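Local coordinates for protein beta-catenin homolog sys-1 (Caenorhabditis elegans, PDB 3C2G) that acts as a beta-catenin-type transcription coregulator in the Wnt asymmetry pathway, binding the TCF factor POP-1 directly to activate or repress target genes, at residues 517-522 against 563-568; 496-501 against 527-532; 555-560 against 591-596. All blocks are in the same frame, centred on the assembly; numbering follows the deposited sequence.

Contact 1: residues 517-522 against 563-568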
ATOM      1  N   THR A 517      21.348   0.968  -0.118  1.00 42.73           N
ATOM      2  CA  THR A 517      21.090   2.013   0.867  1.00 41.87           C
ATOM      3  C   THR A 517      22.277   2.231   1.810  1.00 41.10           C
ATOM      4  O   THR A 517      22.523   3.354   2.257  1.00 40.12           O
ATOM      5  CB  THR A 517      19.815   1.709   1.683  1.00 41.56           C
ATOM      6  OG1 THR A 517      18.723   1.496   0.786  1.00 45.24           O
ATOM      7  CG2 THR A 517      19.448   2.869   2.560  1.00 41.69           C
ATOM      8  N   LYS A 518      22.995   1.155   2.112  1.00 40.42           N
ATOM      9  CA  LYS A 518      24.195   1.228   2.931  1.00 40.86           C
ATOM     10  C   LYS A 518      25.277   2.016   2.197  1.00 40.46           C
ATOM     11  O   LYS A 518      25.943   2.873   2.782  1.00 40.50           O
ATOM     12  CB  LYS A 518      24.692  -0.175   3.321  1.00 41.02           C
ATOM     13  CG  LYS A 518      23.832  -0.853   4.387  1.00 43.51           C
ATOM     14  CD  LYS A 518      23.976  -2.359   4.394  1.00 45.22           C
ATOM     15  CE  LYS A 518      25.028  -2.815   5.377  1.00 48.52           C
ATOM     16  NZ  LYS A 518      25.023  -4.300   5.514  1.00 51.59           N
ATOM     17  N   GLN A 519      25.431   1.742   0.907  1.00 39.56           N
ATOM     18  CA  GLN A 519      26.361   2.501   0.106  1.00 39.33           C
ATOM     19  C   GLN A 519      25.999   3.994   0.099  1.00 38.78           C
ATOM     20  O   GLN A 519      26.888   4.826   0.258  1.00 39.19           O
ATOM     21  CB  GLN A 519      26.461   1.927  -1.308  1.00 39.83           C
ATOM     22  CG  GLN A 519      27.416   2.682  -2.247  1.00 42.55           C
ATOM     23  CD  GLN A 519      28.848   2.754  -1.723  1.00 45.46           C
ATOM     24  OE1 GLN A 519      29.311   1.863  -1.002  1.00 45.34           O
ATOM     25  NE2 GLN A 519      29.557   3.819  -2.093  1.00 45.33           N
ATOM     26  N   GLN A 520      24.715   4.337  -0.048  1.00 37.66           N
ATOM     27  CA  GLN A 520      24.333   5.756  -0.101  1.00 37.15           C
ATOM     28  C   GLN A 520      24.513   6.485   1.236  1.00 35.78           C
ATOM     29  O   GLN A 520      24.766   7.681   1.247  1.00 35.99           O
ATOM     30  CB  GLN A 520      22.943   5.995  -0.720  1.00 36.35           C
ATOM     31  CG  GLN A 520      21.754   5.802   0.210  1.00 39.61           C
ATOM     32  CD  GLN A 520      20.415   6.349  -0.344  1.00 39.53           C
ATOM     33  OE1 GLN A 520      20.320   6.789  -1.499  1.00 39.43           O
ATOM     34  NE2 GLN A 520      19.375   6.307   0.497  1.00 38.98           N
ATOM     35  N   LEU A 521      24.406   5.760   2.346  1.00 34.45           N
ATOM     36  CA  LEU A 521      24.623   6.330   3.673  1.00 33.37           C
ATOM     37  C   LEU A 521      26.093   6.672   3.863  1.00 34.20           C
ATOM     38  O   LEU A 521      26.427   7.706   4.449  1.00 34.57           O
ATOM     39  CB  LEU A 521      24.175   5.352   4.767  1.00 32.13           C
ATOM     40  CG  LEU A 521      24.205   5.875   6.205  1.00 29.88           C
ATOM     41  CD1 LEU A 521      23.112   5.257   7.017  1.00 29.01           C
ATOM     42  CD2 LEU A 521      25.555   5.642   6.880  1.00 29.51           C
ATOM     43  N   VAL A 522      26.958   5.781   3.381  1.00 34.38           N
ATOM     44  CA  VAL A 522      28.394   5.952   3.454  1.00 34.12           C
ATOM     45  C   VAL A 522      28.814   7.205   2.684  1.00 34.98           C
ATOM     46  O   VAL A 522      29.558   8.045   3.216  1.00 34.66           O
ATOM     47  CB  VAL A 522      29.113   4.693   2.925  1.00 34.08           C
ATOM     48  CG1 VAL A 522      30.576   4.968   2.645  1.00 32.45           C
ATOM     49  CG2 VAL A 522      28.971   3.558   3.930  1.00 33.37           C
ATOM     50  N   PRO A 563      32.860   8.728  -9.569  1.00 63.09           N
ATOM     51  CA  PRO A 563      33.970   9.694  -9.562  1.00 60.89           C
ATOM     52  C   PRO A 563      33.874  10.760  -8.471  1.00 58.41           C
ATOM     53  O   PRO A 563      34.895  11.202  -7.937  1.00 58.08           O
ATOM     54  CB  PRO A 563      33.875  10.346 -10.943  1.00 60.98           C
ATOM     55  CG  PRO A 563      32.438  10.232 -11.310  1.00 62.72           C
ATOM     56  CD  PRO A 563      31.980   8.912 -10.739  1.00 63.24           C
ATOM     57  N   THR A 564      32.652  11.167  -8.152  1.00 55.67           N
ATOM     58  CA  THR A 564      32.413  12.168  -7.127  1.00 52.87           C
ATOM     59  C   THR A 564      32.671  11.603  -5.722  1.00 50.57           C
ATOM     60  O   THR A 564      33.053  12.337  -4.812  1.00 50.19           O
ATOM     61  CB  THR A 564      30.982  12.762  -7.248  1.00 53.35           C
ATOM     62  OG1 THR A 564      30.754  13.707  -6.196  1.00 53.62           O
ATOM     63  CG2 THR A 564      29.910  11.666  -7.177  1.00 53.82           C
ATOM     64  N   PHE A 565      32.466  10.297  -5.561  1.00 47.87           N
ATOM     65  CA  PHE A 565      32.716   9.616  -4.292  1.00 45.48           C
ATOM     66  C   PHE A 565      34.217   9.500  -4.033  1.00 44.54           C
ATOM     67  O   PHE A 565      34.681   9.801  -2.936  1.00 44.76           O
ATOM     68  CB  PHE A 565      32.036   8.239  -4.271  1.00 44.38           C
ATOM     69  CG  PHE A 565      32.268   7.454  -3.004  1.00 42.39           C
ATOM     70  CD1 PHE A 565      31.966   7.997  -1.757  1.00 41.71           C
ATOM     71  CD2 PHE A 565      32.770   6.155  -3.062  1.00 41.30           C
ATOM     72  CE1 PHE A 565      32.171   7.260  -0.582  1.00 40.40           C
ATOM     73  CE2 PHE A 565      32.981   5.411  -1.899  1.00 40.51           C
ATOM     74  CZ  PHE A 565      32.681   5.968  -0.656  1.00 41.42           C
ATOM     75  N   ILE A 566      34.955   9.077  -5.057  1.00 42.95           N
ATOM     76  CA  ILE A 566      36.412   8.991  -5.028  1.00 41.59           C
ATOM     77  C   ILE A 566      37.035  10.344  -4.684  1.00 40.82           C
ATOM     78  O   ILE A 566      37.891  10.449  -3.792  1.00 40.10           O
ATOM     79  CB  ILE A 566      36.956   8.503  -6.397  1.00 41.75           C
ATOM     80  CG1 ILE A 566      36.474   7.074  -6.686  1.00 41.16           C
ATOM     81  CG2 ILE A 566      38.486   8.604  -6.456  1.00 40.16           C
ATOM     82  CD1 ILE A 566      36.775   6.591  -8.096  1.00 41.88           C
ATOM     83  N   HIS A 567      36.599  11.376  -5.396  1.00 39.98           N
ATOM     84  CA  HIS A 567      37.113  12.713  -5.174  1.00 39.44           C
ATOM     85  C   HIS A 567      36.823  13.143  -3.744  1.00 39.19           C
ATOM     86  O   HIS A 567      37.684  13.740  -3.093  1.00 39.61           O
ATOM     87  CB  HIS A 567      36.509  13.706  -6.165  1.00 39.47           C
ATOM     88  CG  HIS A 567      36.999  15.111  -5.987  1.00 39.83           C
ATOM     89  ND1 HIS A 567      38.272  15.507  -6.343  1.00 39.18           N
ATOM     90  CD2 HIS A 567      36.388  16.213  -5.492  1.00 40.78           C
ATOM     91  CE1 HIS A 567      38.426  16.791  -6.069  1.00 40.23           C
ATOM     92  NE2 HIS A 567      37.298  17.243  -5.551  1.00 41.51           N
ATOM     93  N   ASN A 568      35.622  12.825  -3.256  1.00 37.77           N
ATOM     94  CA  ASN A 568      35.224  13.220  -1.904  1.00 37.03           C
ATOM     95  C   ASN A 568      36.079  12.526  -0.844  1.00 36.33           C
ATOM     96  O   ASN A 568      36.521  13.133   0.135  1.00 35.06           O
ATOM     97  CB  ASN A 568      33.729  12.958  -1.676  1.00 36.38           C
ATOM     98  CG  ASN A 568      32.853  14.084  -2.202  1.00 37.01           C
ATOM     99  OD1 ASN A 568      33.339  15.162  -2.549  1.00 39.70           O
ATOM    100  ND2 ASN A 568      31.562  13.845  -2.250  1.00 35.90           N
TER

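Contact 2: residues 496-501 against 527-532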
ATOM      1  N   GLY A 496      29.805  13.702  16.240  1.00 35.75           N
ATOM      2  CA  GLY A 496      29.739  12.469  17.032  1.00 34.70           C
ATOM      3  C   GLY A 496      28.594  11.567  16.599  1.00 34.35           C
ATOM      4  O   GLY A 496      28.763  10.350  16.463  1.00 35.23           O
ATOM      5  N   HIS A 497      27.435  12.170  16.363  1.00 32.79           N
ATOM      6  CA  HIS A 497      26.276  11.441  15.865  1.00 32.41           C
ATOM      7  C   HIS A 497      26.418  10.919  14.428  1.00 31.68           C
ATOM      8  O   HIS A 497      26.009   9.792  14.154  1.00 32.26           O
ATOM      9  CB  HIS A 497      24.997  12.261  16.059  1.00 31.49           C
ATOM     10  CG  HIS A 497      24.702  12.552  17.495  1.00 32.66           C
ATOM     11  ND1 HIS A 497      24.101  11.637  18.330  1.00 31.13           N
ATOM     12  CD2 HIS A 497      24.963  13.642  18.258  1.00 33.56           C
ATOM     13  CE1 HIS A 497      23.982  12.156  19.539  1.00 30.92           C
ATOM     14  NE2 HIS A 497      24.495  13.373  19.521  1.00 31.69           N
ATOM     15  N   ILE A 498      27.000  11.711  13.528  1.00 30.86           N
ATOM     16  CA  ILE A 498      27.266  11.242  12.171  1.00 30.84           C
ATOM     17  C   ILE A 498      28.153  10.005  12.268  1.00 32.39           C
ATOM     18  O   ILE A 498      27.902   8.994  11.598  1.00 32.30           O
ATOM     19  CB  ILE A 498      28.036  12.279  11.294  1.00 30.44           C
ATOM     20  CG1 ILE A 498      27.381  13.672  11.260  1.00 31.31           C
ATOM     21  CG2 ILE A 498      28.307  11.739   9.909  1.00 27.61           C
ATOM     22  CD1 ILE A 498      26.017  13.736  10.723  1.00 35.63           C
ATOM     23  N   CYS A 499      29.193  10.098  13.106  1.00 33.49           N
ATOM     24  CA  CYS A 499      30.180   9.023  13.265  1.00 34.26           C
ATOM     25  C   CYS A 499      29.572   7.755  13.857  1.00 33.44           C
ATOM     26  O   CYS A 499      29.974   6.661  13.506  1.00 34.39           O
ATOM     27  CB  CYS A 499      31.374   9.496  14.105  1.00 34.72           C
ATOM     28  SG  CYS A 499      32.432  10.739  13.279  1.00 40.89           S
ATOM     29  N   ALA A 500      28.593   7.905  14.738  1.00 32.67           N
ATOM     30  CA  ALA A 500      27.886   6.756  15.289  1.00 32.84           C
ATOM     31  C   ALA A 500      27.064   6.006  14.227  1.00 33.29           C
ATOM     32  O   ALA A 500      27.016   4.772  14.235  1.00 33.32           O
ATOM     33  CB  ALA A 500      27.019   7.177  16.436  1.00 32.45           C
ATOM     34  N   ALA A 501      26.447   6.739  13.303  1.00 33.39           N
ATOM     35  CA  ALA A 501      25.642   6.106  12.266  1.00 34.33           C
ATOM     36  C   ALA A 501      26.540   5.368  11.288  1.00 35.70           C
ATOM     37  O   ALA A 501      26.210   4.277  10.815  1.00 36.10           O
ATOM     38  CB  ALA A 501      24.794   7.118  11.549  1.00 33.88           C
ATOM     39  N   SER A 527      30.196  13.087   2.300  1.00 32.21           N
ATOM     40  CA  SER A 527      29.787  14.317   1.663  1.00 31.69           C
ATOM     41  C   SER A 527      29.317  15.339   2.694  1.00 31.45           C
ATOM     42  O   SER A 527      29.521  16.539   2.533  1.00 32.09           O
ATOM     43  CB  SER A 527      28.712  14.000   0.625  1.00 31.43           C
ATOM     44  OG  SER A 527      27.954  15.134   0.321  1.00 33.41           O
ATOM     45  N   LEU A 528      28.713  14.866   3.773  1.00 30.86           N
ATOM     46  CA  LEU A 528      28.295  15.765   4.841  1.00 29.60           C
ATOM     47  C   LEU A 528      29.481  16.268   5.688  1.00 30.03           C
ATOM     48  O   LEU A 528      29.452  17.391   6.199  1.00 30.58           O
ATOM     49  CB  LEU A 528      27.215  15.111   5.712  1.00 28.55           C
ATOM     50  CG  LEU A 528      26.694  15.877   6.931  1.00 27.12           C
ATOM     51  CD1 LEU A 528      26.168  17.247   6.568  1.00 23.40           C
ATOM     52  CD2 LEU A 528      25.630  15.074   7.639  1.00 28.61           C
ATOM     53  N   LEU A 529      30.517  15.453   5.848  1.00 29.88           N
ATOM     54  CA  LEU A 529      31.681  15.895   6.598  1.00 30.84           C
ATOM     55  C   LEU A 529      32.383  17.034   5.840  1.00 31.89           C
ATOM     56  O   LEU A 529      32.843  17.997   6.459  1.00 31.36           O
ATOM     57  CB  LEU A 529      32.633  14.747   6.880  1.00 30.67           C
ATOM     58  CG  LEU A 529      32.122  13.673   7.841  1.00 31.23           C
ATOM     59  CD1 LEU A 529      33.119  12.524   7.905  1.00 30.48           C
ATOM     60  CD2 LEU A 529      31.842  14.231   9.238  1.00 29.92           C
ATOM     61  N   LEU A 530      32.410  16.929   4.509  1.00 32.03           N
ATOM     62  CA  LEU A 530      32.900  17.990   3.628  1.00 32.89           C
ATOM     63  C   LEU A 530      32.113  19.299   3.743  1.00 34.26           C
ATOM     64  O   LEU A 530      32.697  20.385   3.915  1.00 34.77           O
ATOM     65  CB  LEU A 530      32.884  17.519   2.178  1.00 31.70           C
ATOM     66  CG  LEU A 530      34.025  16.564   1.840  1.00 34.35           C
ATOM     67  CD1 LEU A 530      33.937  16.150   0.396  1.00 34.15           C
ATOM     68  CD2 LEU A 530      35.400  17.207   2.147  1.00 35.95           C
ATOM     69  N   VAL A 531      30.792  19.187   3.637  1.00 34.73           N
ATOM     70  CA  VAL A 531      29.911  20.331   3.736  1.00 35.34           C
ATOM     71  C   VAL A 531      30.103  21.029   5.076  1.00 36.73           C
ATOM     72  O   VAL A 531      30.243  22.236   5.105  1.00 36.30           O
ATOM     73  CB  VAL A 531      28.430  19.938   3.499  1.00 35.04           C
ATOM     74  CG1 VAL A 531      27.521  21.065   3.860  1.00 33.31           C
ATOM     75  CG2 VAL A 531      28.211  19.547   2.036  1.00 33.98           C
ATOM     76  N   LEU A 532      30.142  20.265   6.172  1.00 39.17           N
ATOM     77  CA  LEU A 532      30.350  20.835   7.507  1.00 41.10           C
ATOM     78  C   LEU A 532      31.674  21.573   7.588  1.00 43.66           C
ATOM     79  O   LEU A 532      31.748  22.661   8.163  1.00 43.92           O
ATOM     80  CB  LEU A 532      30.309  19.763   8.589  1.00 40.26           C
ATOM     81  CG  LEU A 532      28.938  19.227   9.004  1.00 41.13           C
ATOM     82  CD1 LEU A 532      29.071  17.815   9.584  1.00 37.61           C
ATOM     83  CD2 LEU A 532      28.233  20.166   9.985  1.00 40.29           C
TER

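Contact 3: residues 555-560 against 591-596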
ATOM      1  N   LEU A 555      37.501   2.852   2.008  1.00 47.09           N
ATOM      2  CA  LEU A 555      36.209   2.754   1.318  1.00 47.70           C
ATOM      3  C   LEU A 555      36.371   2.499  -0.186  1.00 49.16           C
ATOM      4  O   LEU A 555      35.431   2.085  -0.857  1.00 48.61           O
ATOM      5  CB  LEU A 555      35.419   4.047   1.506  1.00 46.41           C
ATOM      6  CG  LEU A 555      34.308   4.244   2.535  1.00 44.33           C
ATOM      7  CD1 LEU A 555      34.301   3.231   3.676  1.00 41.72           C
ATOM      8  CD2 LEU A 555      34.421   5.665   3.075  1.00 41.36           C
ATOM      9  N   LEU A 556      37.564   2.772  -0.703  1.00 51.66           N
ATOM     10  CA  LEU A 556      37.825   2.682  -2.135  1.00 54.15           C
ATOM     11  C   LEU A 556      38.463   1.365  -2.514  1.00 56.94           C
ATOM     12  O   LEU A 556      38.719   1.123  -3.689  1.00 57.64           O
ATOM     13  CB  LEU A 556      38.737   3.815  -2.594  1.00 53.15           C
ATOM     14  CG  LEU A 556      38.283   5.263  -2.445  1.00 51.08           C
ATOM     15  CD1 LEU A 556      39.288   6.163  -3.148  1.00 48.70           C
ATOM     16  CD2 LEU A 556      36.891   5.477  -3.000  1.00 48.39           C
ATOM     17  N   ASN A 557      38.718   0.519  -1.520  1.00 60.51           N
ATOM     18  CA  ASN A 557      39.348  -0.787  -1.745  1.00 63.81           C
ATOM     19  C   ASN A 557      38.524  -1.728  -2.646  1.00 65.83           C
ATOM     20  O   ASN A 557      39.074  -2.644  -3.262  1.00 66.32           O
ATOM     21  CB  ASN A 557      39.705  -1.461  -0.408  1.00 63.95           C
ATOM     22  CG  ASN A 557      40.779  -0.686   0.387  1.00 64.95           C
ATOM     23  OD1 ASN A 557      41.452   0.209  -0.142  1.00 64.76           O
ATOM     24  ND2 ASN A 557      40.934  -1.039   1.664  1.00 64.03           N
ATOM     25  N   GLY A 558      37.214  -1.492  -2.728  1.00 67.76           N
ATOM     26  CA  GLY A 558      36.363  -2.228  -3.658  1.00 69.92           C
ATOM     27  C   GLY A 558      36.453  -1.669  -5.069  1.00 71.58           C
ATOM     28  O   GLY A 558      37.368  -0.894  -5.394  1.00 71.65           O
ATOM     29  N   ASN A 559      35.505  -2.075  -5.912  1.00 72.88           N
ATOM     30  CA  ASN A 559      35.393  -1.554  -7.270  1.00 73.94           C
ATOM     31  C   ASN A 559      34.466  -0.338  -7.280  1.00 74.72           C
ATOM     32  O   ASN A 559      33.369  -0.367  -7.852  1.00 75.09           O
ATOM     33  CB  ASN A 559      34.900  -2.642  -8.231  1.00 74.09           C
ATOM     34  N   GLN A 560      34.918   0.727  -6.620  1.00 75.30           N
ATOM     35  CA  GLN A 560      34.145   1.961  -6.500  1.00 75.55           C
ATOM     36  C   GLN A 560      34.457   2.852  -7.693  1.00 75.04           C
ATOM     37  O   GLN A 560      35.575   3.364  -7.828  1.00 75.43           O
ATOM     38  CB  GLN A 560      34.449   2.671  -5.175  1.00 75.92           C
ATOM     39  CG  GLN A 560      34.390   1.757  -3.937  1.00 77.59           C
ATOM     40  CD  GLN A 560      33.000   1.180  -3.664  1.00 80.07           C
ATOM     41  OE1 GLN A 560      31.981   1.869  -3.794  1.00 81.23           O
ATOM     42  NE2 GLN A 560      32.958  -0.090  -3.271  1.00 80.74           N
ATOM     43  N   ARG A 591      48.620   1.486  -0.597  1.00 57.21           N
ATOM     44  CA  ARG A 591      49.426   2.532  -1.211  1.00 58.81           C
ATOM     45  C   ARG A 591      49.491   2.480  -2.756  1.00 60.04           C
ATOM     46  O   ARG A 591      49.345   3.518  -3.401  1.00 59.89           O
ATOM     47  CB  ARG A 591      50.827   2.555  -0.592  1.00 58.93           C
ATOM     48  CG  ARG A 591      51.535   3.880  -0.768  1.00 60.46           C
ATOM     49  CD  ARG A 591      53.030   3.778  -0.513  1.00 63.01           C
ATOM     50  NE  ARG A 591      53.715   4.954  -1.044  1.00 64.56           N
ATOM     51  CZ  ARG A 591      54.070   6.016  -0.325  1.00 66.43           C
ATOM     52  NH1 ARG A 591      53.832   6.068   0.983  1.00 66.04           N
ATOM     53  NH2 ARG A 591      54.678   7.031  -0.920  1.00 68.44           N
ATOM     54  N   PRO A 592      49.718   1.285  -3.353  1.00 61.43           N
ATOM     55  CA  PRO A 592      49.752   1.216  -4.822  1.00 62.50           C
ATOM     56  C   PRO A 592      48.441   1.641  -5.474  1.00 63.53           C
ATOM     57  O   PRO A 592      48.452   2.217  -6.563  1.00 63.44           O
ATOM     58  CB  PRO A 592      50.021  -0.269  -5.106  1.00 62.48           C
ATOM     59  CG  PRO A 592      50.649  -0.784  -3.871  1.00 62.60           C
ATOM     60  CD  PRO A 592      49.983  -0.038  -2.754  1.00 61.64           C
HETATM   61  N   MSE A 593      47.325   1.362  -4.811  1.00 64.84           N
HETATM   62  CA  MSE A 593      46.034   1.831  -5.294  1.00 67.63           C
HETATM   63  C   MSE A 593      45.948   3.360  -5.330  1.00 64.77           C
HETATM   64  O   MSE A 593      45.421   3.934  -6.282  1.00 64.75           O
HETATM   65  CB  MSE A 593      44.904   1.264  -4.452  1.00 67.08           C
HETATM   66  CG  MSE A 593      43.554   1.494  -5.071  1.00 70.79           C
HETATM   67 SE   MSE A 593      42.291   2.185  -3.771  1.00 77.70          SE
HETATM   68  CE  MSE A 593      43.035   3.967  -3.461  1.00 74.02           C
ATOM     69  N   LEU A 594      46.465   4.011  -4.294  1.00 63.24           N
ATOM     70  CA  LEU A 594      46.472   5.467  -4.237  1.00 61.80           C
ATOM     71  C   LEU A 594      47.401   6.062  -5.299  1.00 61.98           C
ATOM     72  O   LEU A 594      47.105   7.111  -5.865  1.00 61.25           O
ATOM     73  CB  LEU A 594      46.846   5.955  -2.832  1.00 61.47           C
ATOM     74  CG  LEU A 594      46.966   7.458  -2.559  1.00 59.51           C
ATOM     75  CD1 LEU A 594      45.676   8.193  -2.874  1.00 57.18           C
ATOM     76  CD2 LEU A 594      47.370   7.689  -1.121  1.00 60.35           C
ATOM     77  N   GLU A 595      48.519   5.387  -5.565  1.00 62.49           N
ATOM     78  CA  GLU A 595      49.448   5.824  -6.608  1.00 63.00           C
ATOM     79  C   GLU A 595      48.768   5.716  -7.966  1.00 63.25           C
ATOM     80  O   GLU A 595      48.858   6.633  -8.785  1.00 62.95           O
ATOM     81  CB  GLU A 595      50.752   5.019  -6.578  1.00 62.97           C
ATOM     82  N   GLY A 596      48.064   4.605  -8.178  1.00 63.66           N
ATOM     83  CA  GLY A 596      47.220   4.424  -9.357  1.00 64.86           C
ATOM     84  C   GLY A 596      46.306   5.610  -9.625  1.00 66.13           C
ATOM     85  O   GLY A 596      46.166   6.040 -10.773  1.00 66.61           O
TER

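Contact 1: residues 517-522 against 563-568
Both Q519 and F565 carry CG anti to the backbone N (chi1 179° in each), which turns the amide chain and the aromatic ring toward each other from opposite directions. Q519 then bends at chi2 (58°), which brings NE2 over one face of the F565 ring, 3.8 Å from CE2 and offset toward the rim. The amide plane stands nearly upright on the ring, 86° away from parallel. One helical turn along, V522 meets the ring obliquely, CG1 lying 4.0 Å from F565 CZ.

This is helix-to-helix packing in the armadillo domain, where helix 515-535 meets the first turn of helix 563-579. L555 touches both V522 and the ring, and E523 and I526 add further contacts to F565. With an alanine here, V522 CG1 would probably lose its aromatic neighbour and Q519 NE2 the ring face beneath it, leaving a gap between the helices.

No hydrogen bond joins the two segments. NE2 bonds instead to the E523 carboxylate in its own helix, so the interface rests on apolar contact plus an amide NE2 set over an aromatic face, with the amide plane nearly perpendicular to the ring.

Contact 2: residues 496-501 against 527-532
I498 and L528 make the tight part of this contact: CD1 of the isoleucine lies 3.4 Å from CD2 of the leucine, short enough for two methyls that its exact value should not be pressed at this resolution. The isoleucine gets there by placing CG1 beside its backbone N, then folding at chi2 (-61°), so that CD1 projects toward the other helix. L528 answers with CG anti to its N (chi1 177°), the two side chains crossing at a slant with their terminal methyls touching.

The second branch of I498 is more relaxed. CG2 looks toward L529, whose CD2 stands 4.4 Å away, although the backbones come nearest here, with the CA atoms of I498 and L529 8.5 Å apart.

The packing is that of an armadillo domain, a superhelical stack of helices. Helix 494-507 here meets helix 515-535, the next in the chain, and I498 is also touched by L447 of helix 437-448 and L465 of helix 457-472.

Further out the contact thins. L532 CD1 comes no nearer than 4.8 Å to I498 CG1, and C499 SG stays 5.4 Å from L529 CD2, the cysteine touching S548 and I549 instead. Both residues are nevertheless buried, so this margin is loose without being open. A500, L530 and V531 point away from the contact and are only partly exposed, with L530 packed on V571 and V572 of helix 563-579 and V531 on L472.

Contact 3: residues 555-560 against 591-596
M593, modelled as selenomethionine, reaches across to L556 and N557 in the loop between helices 539-544 and 563-579 of the armadillo domain. One partner is thus the first full turn of helix 591-598, the other a short 3-10 stretch running out into a loop; farther along, that loop passes through an inverse gamma turn centred on N559. The backbones come nearest between N557 and M593, whose CA atoms are 8.0 Å apart.

Conformation decides most of what happens here. M593 begins with CG anti to its backbone N (chi1 -169°), which sends the chain out from the helix toward the loop. It then twists at chi2 to -133°, well away from a staggered value, and bends again at chi3 (69°), so that SE, not the terminal CE, comes nearest to the loop. SE lies 3.7 Å from the backbone O of L556 and 4.1 Å from CB of the same residue, so one bulky, polarisable atom spans a carbonyl and the root of an apolar side chain.

L556 itself places CG beside its backbone N and anti to its carbonyl carbon. Beyond CB it packs on I566 and V569 of helix 563-579 and is buried, whereas N557 is exposed. L553 adds an apolar neighbour to M593, whose backbone N is hydrogen-bonded to OD1 of D590 just ahead of the helix.

N557 is the outer border of the contact. Its side chain also touches D590, and ND2 makes a weak hydrogen bond back to OD1 of N554, while OD1 of N557 faces the selenomethionine with 4.2 Å between it and SE.

All three contacts gather near the C-terminal end of the armadillo domain, and contact 1 is the middle one. It shares helix 515-535 with contact 2, their centres about 13 Å apart, and N568 OD1 packs on L530 CD1 at 3.2 Å where the two meet. Contact 3 lies about 14 Å from contact 1, centre to centre, and touches it through the loop: L555 CG is 3.8 Å from V522 CG1, and I566 CD1 is 3.5 Å from Q560 O. Contacts 2 and 3 do not touch; their centres are about 22 Å apart, their nearest atoms about 8 Å. Helix 563-579 and the loop before it bridge that distance.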